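Local structure of probable ribose-5-phosphate isomerase B (Mycoplasma genitalium, 6MU0) at residues T103-R108 / V132-K137. The protein probably catalyses the interconversion of ribulose 5-phosphate and ribose 5-phosphate in the non-oxidative stage of the pentose phosphate pathway. Numbering follows the deposited sequence. Where two conformers were deposited one is given.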
loop_
_atom_site.group_PDB
_atom_site.type_symbol
_atom_site.label_atom_id
_atom_site.label_comp_id
_atom_site.label_asym_id
_atom_site.label_seq_id
_atom_site.Cartn_x
_atom_site.Cartn_y
_atom_site.Cartn_z
ATOM N N THR A 103 3.873 -1.091 14.030
ATOM C CA THR A 103 3.896 0.205 13.366
ATOM C C THR A 103 2.772 0.380 12.349
ATOM O O THR A 103 2.730 1.416 11.684
ATOM C CB THR A 103 5.261 0.500 12.714
ATOM O OG1 THR A 103 5.485 -0.394 11.615
ATOM C CG2 THR A 103 6.396 0.358 13.720
ATOM N N ALA A 104 1.852 -0.590 12.219
ATOM C CA ALA A 104 0.882 -0.548 11.125
ATOM C C ALA A 104 -0.088 0.619 11.265
ATOM O O ALA A 104 -0.317 1.360 10.303
ATOM C CB ALA A 104 0.132 -1.876 11.008
ATOM N N ALA A 105 -0.700 0.776 12.441
ATOM C CA ALA A 105 -1.640 1.876 12.626
ATOM C C ALA A 105 -0.957 3.226 12.458
ATOM O O ALA A 105 -1.547 4.156 11.899
ATOM C CB ALA A 105 -2.307 1.772 13.997
ATOM N N LEU A 106 0.287 3.352 12.936
ATOM C CA LEU A 106 0.997 4.627 12.870
ATOM C C LEU A 106 1.185 5.099 11.436
ATOM O O LEU A 106 1.210 6.308 11.183
ATOM C CB LEU A 106 2.353 4.528 13.562
ATOM C CG LEU A 106 2.298 4.606 15.083
ATOM C CD1 LEU A 106 3.619 4.147 15.674
ATOM C CD2 LEU A 106 1.964 6.024 15.546
ATOM N N ALA A 107 1.331 4.166 10.488
ATOM C CA ALA A 107 1.501 4.556 9.092
ATOM C C ALA A 107 0.310 5.359 8.596
ATOM O O ALA A 107 0.464 6.234 7.739
ATOM C CB ALA A 107 1.696 3.317 8.221
ATOM N N ARG A 108 -0.882 5.066 9.110
ATOM C CA ARG A 108 -2.078 5.843 8.819
ATOM C C ARG A 108 -2.193 7.050 9.752
ATOM O O ARG A 108 -2.406 8.179 9.300
ATOM C CB ARG A 108 -3.297 4.931 8.993
ATOM C CG ARG A 108 -4.506 5.314 8.175
ATOM C CD ARG A 108 -4.461 4.700 6.785
ATOM N NE ARG A 108 -5.584 5.165 5.982
ATOM C CZ ARG A 108 -6.790 4.605 5.979
ATOM N NH1 ARG A 108 -7.748 5.108 5.215
ATOM N NH2 ARG A 108 -7.045 3.545 6.738
ATOM N N VAL A 132 -2.346 -5.350 7.491
ATOM C CA VAL A 132 -3.391 -4.824 6.614
ATOM C C VAL A 132 -4.607 -4.399 7.426
ATOM O O VAL A 132 -5.135 -3.293 7.256
ATOM C CB VAL A 132 -3.756 -5.863 5.538
ATOM C CG1 VAL A 132 -4.997 -5.431 4.778
ATOM C CG2 VAL A 132 -2.602 -6.064 4.565
ATOM N N ASP A 133 -5.074 -5.271 8.321
ATOM C CA ASP A 133 -6.282 -4.958 9.079
ATOM C C ASP A 133 -6.099 -3.707 9.932
ATOM O O ASP A 133 -6.992 -2.851 9.991
ATOM C CB ASP A 133 -6.680 -6.144 9.962
ATOM C CG ASP A 133 -7.352 -7.276 9.187
ATOM O OD1 ASP A 133 -7.732 -7.086 8.010
ATOM O OD2 ASP A 133 -7.501 -8.365 9.778
ATOM N N ASP A 134 -4.954 -3.583 10.609
ATOM C CA ASP A 134 -4.756 -2.429 11.483
ATOM C C ASP A 134 -4.552 -1.150 10.681
ATOM O O ASP A 134 -4.991 -0.073 11.100
ATOM C CB ASP A 134 -3.604 -2.672 12.457
ATOM C CG ASP A 134 -4.043 -2.560 13.911
ATOM O OD1 ASP A 134 -5.264 -2.645 14.179
ATOM O OD2 ASP A 134 -3.178 -2.366 14.789
ATOM N N PHE A 135 -3.890 -1.251 9.526
ATOM C CA PHE A 135 -3.735 -0.100 8.645
ATOM C C PHE A 135 -5.092 0.409 8.171
ATOM O O PHE A 135 -5.347 1.619 8.182
ATOM C CB PHE A 135 -2.862 -0.514 7.460
ATOM C CG PHE A 135 -2.610 0.581 6.462
ATOM C CD1 PHE A 135 -1.576 1.478 6.654
ATOM C CD2 PHE A 135 -3.376 0.687 5.313
ATOM C CE1 PHE A 135 -1.317 2.468 5.730
ATOM C CE2 PHE A 135 -3.128 1.682 4.385
ATOM C CZ PHE A 135 -2.097 2.574 4.598
ATOM N N LEU A 136 -5.986 -0.504 7.785
ATOM C CA LEU A 136 -7.294 -0.095 7.283
ATOM C C LEU A 136 -8.198 0.426 8.392
ATOM O O LEU A 136 -9.018 1.319 8.151
ATOM C CB LEU A 136 -7.963 -1.260 6.555
ATOM C CG LEU A 136 -7.277 -1.666 5.253
ATOM C CD1 LEU A 136 -7.917 -2.901 4.676
ATOM C CD2 LEU A 136 -7.331 -0.524 4.256
ATOM N N LYS A 137 -8.070 -0.117 9.604
ATOM C CA LYS A 137 -8.901 0.313 10.725
ATOM C C LYS A 137 -8.467 1.663 11.285
ATOM O O LYS A 137 -9.300 2.401 11.823
ATOM C CB LYS A 137 -8.851 -0.748 11.827
ATOM C CG LYS A 137 -9.788 -0.505 12.998
ATOM C CD LYS A 137 -9.693 -1.638 14.010
ATOM C CE LYS A 137 -10.643 -1.423 15.179
ATOM N NZ LYS A 137 -10.560 -2.532 16.170
HETATM O O HOH W 1 -0.714 -1.115 14.684
#
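In one of its two conformers, Arg108 lies across Phe135 and makes a direct polar link between the two helices. Its CD sits over one face of the ring, offset toward the rim, 4.0 Å from the centroid of Phe135 in a CH-pi contact. Beyond CD the chain runs on to the backbone of the other helix. Arg108 NH2 donates to Phe135 O at 2.9 Å, with the acceptor close to the guanidinium plane and an N-H...O angle of 153°. A weak second bond joins Arg108 NH2 to Leu136 O at 3.3 Å. The bend at chi2 (87°) turns the guanidinium toward these carbonyls near the end of helix 125-137. At the ring edge, Ala107 CB meets Phe135 CE1 at 4.0 Å. Ala104 CB packs on Asp134 CB. The axes of segments 103-108 and 132-137 come within 7.5 Å, crossing at -31°, consistent with the small alanine side chains here. These neighbouring helices flank the parallel five-stranded sheet of the Rossmann-like LacAB/RpiB fold. A water bridges the Ala105 and Asp134 side of the contact: it accepts from Ala105 N and donates to Asp134 OD2 (2.8 Å). Farther out, Phe135 also rests on Leu116 of strand 115-117, and Arg108 touches Leu72 of strand 72-75.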